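Local atomic coordinates of Crh-like protein 5 (Neosartorya fumigata, PDB entry 6IBU), a protein that cleaves chitin and transfers the released chains to 1,6-beta-glucan or to other chitin, cross-linking polysaccharides in the fungal cell wall and septa. Residues F68-A73 / N223-E228; T138-T143 / S154-V159. One frame throughout, in Å; residues are numbered along the deposited sequence.

Interaction 1: F68-A73 / N223-E228; sequences FFFGKA and NANPAE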
loop_
_atom_site.group_PDB
_atom_site.type_symbol
_atom_site.label_atom_id
_atom_site.label_comp_id
_atom_site.label_asym_id
_atom_site.label_seq_id
_atom_site.Cartn_x
_atom_site.Cartn_y
_atom_site.Cartn_z
ATOM N N PHE A 68 -5.077 -9.593 -5.930
ATOM C CA PHE A 68 -6.317 -9.302 -6.680
ATOM C C PHE A 68 -5.912 -8.586 -7.971
ATOM O O PHE A 68 -4.825 -8.011 -8.031
ATOM C CB PHE A 68 -7.309 -8.574 -5.781
ATOM C CG PHE A 68 -6.998 -7.140 -5.463
ATOM C CD1 PHE A 68 -6.042 -6.815 -4.526
ATOM C CD2 PHE A 68 -7.752 -6.124 -6.024
ATOM C CE1 PHE A 68 -5.787 -5.487 -4.226
ATOM C CE2 PHE A 68 -7.485 -4.803 -5.729
ATOM C CZ PHE A 68 -6.514 -4.483 -4.824
ATOM N N PHE A 69 -6.744 -8.710 -9.000
ATOM C CA PHE A 69 -6.450 -8.245 -10.371
ATOM C C PHE A 69 -7.546 -7.287 -10.785
ATOM O O PHE A 69 -8.583 -7.749 -11.301
ATOM C CB PHE A 69 -6.358 -9.429 -11.322
ATOM C CG PHE A 69 -5.841 -9.107 -12.701
ATOM C CD1 PHE A 69 -4.929 -8.086 -12.899
ATOM C CD2 PHE A 69 -6.244 -9.861 -13.786
ATOM C CE1 PHE A 69 -4.431 -7.823 -14.161
ATOM C CE2 PHE A 69 -5.738 -9.604 -15.051
ATOM C CZ PHE A 69 -4.831 -8.589 -15.229
ATOM N N PHE A 70 -7.309 -6.006 -10.550
ATOM C CA PHE A 70 -8.263 -4.880 -10.702
ATOM C C PHE A 70 -9.314 -4.974 -9.610
ATOM O O PHE A 70 -9.504 -6.044 -9.033
ATOM C CB PHE A 70 -8.883 -4.833 -12.099
ATOM C CG PHE A 70 -7.848 -4.580 -13.162
ATOM C CD1 PHE A 70 -7.220 -3.346 -13.209
ATOM C CD2 PHE A 70 -7.467 -5.553 -14.074
ATOM C CE1 PHE A 70 -6.230 -3.071 -14.136
ATOM C CE2 PHE A 70 -6.481 -5.274 -15.014
ATOM C CZ PHE A 70 -5.867 -4.034 -15.046
ATOM N N GLY A 71 -9.959 -3.852 -9.331
ATOM C CA GLY A 71 -11.044 -3.760 -8.346
ATOM C C GLY A 71 -10.794 -2.605 -7.397
ATOM O O GLY A 71 -10.638 -1.464 -7.863
ATOM N N LYS A 72 -10.733 -2.879 -6.102
ATOM C CA LYS A 72 -10.805 -1.826 -5.064
ATOM C C LYS A 72 -10.045 -2.270 -3.816
ATOM O O LYS A 72 -10.193 -3.428 -3.401
ATOM C CB LYS A 72 -12.271 -1.567 -4.743
ATOM C CG LYS A 72 -12.534 -0.265 -4.013
ATOM C CD LYS A 72 -13.921 -0.196 -3.439
ATOM C CE LYS A 72 -14.583 1.145 -3.659
ATOM N NZ LYS A 72 -15.873 1.211 -2.942
ATOM N N ALA A 73 -9.283 -1.359 -3.217
ATOM C CA ALA A 73 -8.706 -1.545 -1.871
ATOM C C ALA A 73 -9.130 -0.345 -1.019
ATOM O O ALA A 73 -8.868 0.798 -1.404
ATOM C CB ALA A 73 -7.211 -1.734 -1.975
ATOM N N ASN A 223 -12.262 -7.781 -5.739
ATOM C CA ASN A 223 -11.441 -8.363 -6.818
ATOM C C ASN A 223 -12.319 -8.372 -8.071
ATOM O O ASN A 223 -13.322 -9.109 -8.082
ATOM C CB ASN A 223 -10.915 -9.740 -6.440
ATOM C CG ASN A 223 -9.931 -10.276 -7.456
ATOM O OD1 ASN A 223 -9.695 -9.648 -8.489
ATOM N ND2 ASN A 223 -9.342 -11.427 -7.159
ATOM N N ALA A 224 -11.959 -7.574 -9.068
ATOM C CA ALA A 224 -12.670 -7.464 -10.364
ATOM C C ALA A 224 -12.598 -8.814 -11.096
ATOM O O ALA A 224 -13.529 -9.123 -11.857
ATOM C CB ALA A 224 -12.071 -6.339 -11.197
ATOM N N ASN A 225 -11.531 -9.581 -10.864
ATOM C CA ASN A 225 -11.231 -10.837 -11.602
ATOM C C ASN A 225 -10.926 -11.960 -10.615
ATOM O O ASN A 225 -9.818 -12.478 -10.563
ATOM C CB ASN A 225 -10.094 -10.600 -12.601
ATOM C CG ASN A 225 -10.529 -9.649 -13.699
ATOM O OD1 ASN A 225 -11.194 -10.061 -14.647
ATOM N ND2 ASN A 225 -10.261 -8.361 -13.527
ATOM N N PRO A 226 -11.909 -12.431 -9.830
ATOM C CA PRO A 226 -11.648 -13.492 -8.870
ATOM C C PRO A 226 -11.000 -14.706 -9.551
ATOM O O PRO A 226 -11.432 -15.078 -10.617
ATOM C CB PRO A 226 -13.046 -13.873 -8.373
ATOM C CG PRO A 226 -13.903 -12.659 -8.644
ATOM C CD PRO A 226 -13.332 -12.055 -9.905
ATOM N N ALA A 227 -9.974 -15.282 -8.927
ATOM C CA ALA A 227 -9.266 -16.470 -9.426
ATOM C C ALA A 227 -8.495 -17.128 -8.289
ATOM O O ALA A 227 -8.126 -16.430 -7.308
ATOM C CB ALA A 227 -8.351 -16.075 -10.540
ATOM N N GLU A 228 -8.266 -18.429 -8.427
ATOM C CA GLU A 228 -7.463 -19.218 -7.465
ATOM C C GLU A 228 -6.000 -18.793 -7.616
ATOM O O GLU A 228 -5.263 -18.884 -6.627
ATOM C CB GLU A 228 -7.701 -20.717 -7.661
ATOM C CG GLU A 228 -9.005 -21.202 -7.028
ATOM C CD GLU A 228 -9.411 -22.639 -7.352
ATOM O OE1 GLU A 228 -8.508 -23.506 -7.417
ATOM O OE2 GLU A 228 -10.633 -22.899 -7.541
#

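Interaction 2: T138-T143 / S154-V159; sequences TFHTYT and SIDGAV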
loop_
_atom_site.group_PDB
_atom_site.type_symbol
_atom_site.label_atom_id
_atom_site.label_comp_id
_atom_site.label_asym_id
_atom_site.label_seq_id
_atom_site.Cartn_x
_atom_site.Cartn_y
_atom_site.Cartn_z
ATOM N N THR A 138 -7.110 11.063 13.735
ATOM C CA THR A 138 -8.477 10.589 13.472
ATOM C C THR A 138 -8.409 9.501 12.412
ATOM O O THR A 138 -7.467 9.534 11.687
ATOM C CB THR A 138 -9.297 11.733 12.906
ATOM O OG1 THR A 138 -10.659 11.331 12.805
ATOM C CG2 THR A 138 -8.804 12.100 11.535
ATOM N N PHE A 139 -9.356 8.570 12.302
ATOM C CA PHE A 139 -9.429 7.550 11.214
ATOM C C PHE A 139 -9.970 8.211 9.949
ATOM O O PHE A 139 -10.803 9.108 10.053
ATOM C CB PHE A 139 -10.310 6.384 11.649
ATOM C CG PHE A 139 -9.564 5.461 12.568
ATOM C CD1 PHE A 139 -8.776 4.464 12.031
ATOM C CD2 PHE A 139 -9.589 5.638 13.943
ATOM C CE1 PHE A 139 -8.070 3.609 12.854
ATOM C CE2 PHE A 139 -8.883 4.777 14.770
ATOM C CZ PHE A 139 -8.128 3.763 14.225
ATOM N N HIS A 140 -9.481 7.778 8.791
ATOM C CA HIS A 140 -10.025 8.138 7.465
ATOM C C HIS A 140 -10.150 6.850 6.676
ATOM O O HIS A 140 -9.462 5.890 6.997
ATOM C CB HIS A 140 -9.114 9.133 6.738
ATOM C CG HIS A 140 -9.120 10.489 7.346
ATOM N ND1 HIS A 140 -10.186 11.342 7.199
ATOM C CD2 HIS A 140 -8.209 11.126 8.114
ATOM C CE1 HIS A 140 -9.926 12.459 7.854
ATOM N NE2 HIS A 140 -8.726 12.346 8.429
ATOM N N THR A 141 -10.974 6.865 5.646
ATOM C CA THR A 141 -11.112 5.733 4.719
ATOM C C THR A 141 -10.271 6.053 3.493
ATOM O O THR A 141 -10.626 6.962 2.761
ATOM C CB THR A 141 -12.573 5.479 4.374
ATOM O OG1 THR A 141 -13.247 5.292 5.609
ATOM C CG2 THR A 141 -12.734 4.267 3.497
ATOM N N TYR A 142 -9.211 5.292 3.278
ATOM C CA TYR A 142 -8.325 5.458 2.107
ATOM C C TYR A 142 -8.728 4.408 1.072
ATOM O O TYR A 142 -8.630 3.208 1.336
ATOM C CB TYR A 142 -6.880 5.351 2.547
ATOM C CG TYR A 142 -6.454 6.417 3.519
ATOM C CD1 TYR A 142 -5.904 7.612 3.078
ATOM C CD2 TYR A 142 -6.582 6.218 4.887
ATOM C CE1 TYR A 142 -5.502 8.586 3.978
ATOM C CE2 TYR A 142 -6.154 7.168 5.795
ATOM C CZ TYR A 142 -5.607 8.354 5.346
ATOM O OH TYR A 142 -5.207 9.300 6.248
ATOM N N THR A 143 -9.190 4.870 -0.077
ATOM C CA THR A 143 -9.777 4.004 -1.118
ATOM C C THR A 143 -8.985 4.151 -2.417
ATOM O O THR A 143 -8.773 5.271 -2.856
ATOM C CB THR A 143 -11.244 4.365 -1.346
ATOM O OG1 THR A 143 -11.872 4.385 -0.065
ATOM C CG2 THR A 143 -11.929 3.405 -2.294
ATOM N N SER A 154 -9.297 7.937 -3.329
ATOM C CA SER A 154 -10.393 8.627 -2.606
ATOM C C SER A 154 -10.121 8.636 -1.107
ATOM O O SER A 154 -9.572 7.650 -0.589
ATOM C CB SER A 154 -11.695 7.968 -2.877
ATOM O OG SER A 154 -12.143 8.374 -4.151
ATOM N N ILE A 155 -10.536 9.713 -0.445
ATOM C CA ILE A 155 -10.482 9.826 1.042
ATOM C C ILE A 155 -11.887 10.163 1.516
ATOM O O ILE A 155 -12.416 11.205 1.075
ATOM C CB ILE A 155 -9.456 10.883 1.485
ATOM C CG1 ILE A 155 -8.074 10.577 0.903
ATOM C CG2 ILE A 155 -9.473 10.981 3.001
ATOM C CD1 ILE A 155 -6.989 11.531 1.334
ATOM N N ASP A 156 -12.472 9.300 2.348
ATOM C CA ASP A 156 -13.821 9.527 2.922
ATOM C C ASP A 156 -14.813 9.769 1.789
ATOM O O ASP A 156 -15.671 10.633 1.927
ATOM C CB ASP A 156 -13.768 10.683 3.920
ATOM C CG ASP A 156 -12.759 10.452 5.036
ATOM O OD1 ASP A 156 -12.413 9.267 5.293
ATOM O OD2 ASP A 156 -12.316 11.472 5.635
ATOM N N GLY A 157 -14.666 9.024 0.700
ATOM C CA GLY A 157 -15.576 9.037 -0.457
ATOM C C GLY A 157 -15.460 10.288 -1.308
ATOM O O GLY A 157 -16.447 10.587 -2.010
ATOM N N ALA A 158 -14.352 11.031 -1.235
ATOM C CA ALA A 158 -14.124 12.188 -2.129
ATOM C C ALA A 158 -12.933 11.859 -3.030
ATOM O O ALA A 158 -11.871 11.510 -2.491
ATOM C CB ALA A 158 -13.889 13.447 -1.326
ATOM N N VAL A 159 -13.077 11.943 -4.349
ATOM C CA VAL A 159 -11.928 11.654 -5.253
ATOM C C VAL A 159 -10.837 12.697 -4.988
ATOM O O VAL A 159 -11.168 13.913 -4.961
ATOM C CB VAL A 159 -12.350 11.638 -6.729
ATOM C CG1 VAL A 159 -11.142 11.612 -7.638
ATOM C CG2 VAL A 159 -13.256 10.460 -7.027
HETATM O O HOH W 1 -13.131 10.712 8.577
HETATM O O HOH W 2 -12.699 6.882 0.306
HETATM O O HOH W 3 -14.200 7.814 6.882
HETATM O O HOH W 4 -11.140 5.784 -5.086
#

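Interaction 1: F68-A73 / N223-E228
An Asx turn at Asn223, where strand 212-223 of the GH16 beta-sandwich gives out, meets the entry to strand 71-78 in the catalytic domain. Gly71 faces Asn223 as an antiparallel, non-hydrogen-bonded pair, with Ala224 N to Phe70 O (2.9 Å) as the adjoining backbone bond. The turn is defined by Asn225 N donating to Asn223 OD1 at 3.0 Å. That oxygen also accepts from Phe69 N at 3.1 Å, and the two donors come from opposite faces of the amide, each about 50° out of its plane, so OD1 is gripped both by its own turn and by segment 68-73. Asn223 CG stands anti to the backbone N (chi1 -173°), which swings the amide across to CB of Phe68. The other end of that amide, ND2, is held by Leu17 O and Tyr230 OH, fixing which way round the group lies. A beta carbon on Gly71 would point at the other segment and crowd Ala224 N and Asn223 CA; the backbone angles would also set it against the preceding carbonyl O. Phe70 CB touches Ala224 CB at 3.6 Å. The Phe68 ring instead leads away from the turn, edge-to-face with Trp146, and its side chain lies about 9 Å from that of the chitin-binding Arg182. Asn225 completes the grip: ND2 reaches Phe69 O at 2.9 Å, nearly straight at 172° and within its own amide plane, while sitting 4.0 Å from CD2 at the edge of the Phe70 ring.

Interaction 2: T138-T143 / S154-V159
The carboxylate of Asp156 divides its two oxygens between His140 and Thr141. OD2 accepts a hydrogen bond from His140 ND1 at 2.6 Å through its syn lone pair; the acceptor is only 9° out of the imidazole plane, and ring and carboxylate are nearly coplanar. OD1 is met by Thr141 N at 2.8 Å, almost head-on to the C-O bond and nearly straight at 174°. With CG anti to its own carbonyl carbon (chi1 -57°), Asp156 brings the carboxylate back beside its backbone N, whose own bond goes to Thr141 O (3.0 Å). His140 NE2 donates to Ala133 O, so both ring nitrogens are engaged and the imidazole cannot readily flip; with Asp156 OD2 and the Ala133 carbonyl as acceptors, the ring would probably be biased toward its protonated form.

Backbone bonds continue the ladder in the antiparallel hairpin of strands 140-146 and 150-155: Thr143 and Ser154 form a hydrogen-bonded pair, N to O in both directions, and Tyr142 and Ile155 the next, non-hydrogen-bonded one. A type I' turn from Ile155 to Ala158 then leads into strand 158-164.

Apolar packing lies on the Tyr142 and Ile155 face, where Tyr142 CE1 meets Ile155 CD1 at 4.2 Å and both side chains reach Trp101 on the facing sheet. On the other face Thr143 CB lies 3.9 Å from Ser154 CB, and Thr143 OG1 bonds to Glu74.

Waters bridge the two segments as well. One donates to Asp156 OD2 and Phe139 O; another joins Thr143 OG1, Thr141 O and Gly157 N, the last at 2.9 Å.

Followed from the N terminus, the chain enters strand 71-78 through 68-73, crosses to the facing sheet for strands 85-93, 98-105, 110-116 and 128-131, and returns at 138-143. Interaction 2 closes a short loop there, with 10 residues between its segments. The chain then runs through strand 179-187 and helix 195-201 to strand 212-223, where interaction 1 closes a far longer loop of 149 intervening residues that contains interaction 2 whole; the two do not cross. Both belong to one sheet, in which 71-78 pairs with 212-223 and 140-146. Their centres are 20 Å apart, yet Lys72 CE packs against Thr143 CG2 at 3.7 Å.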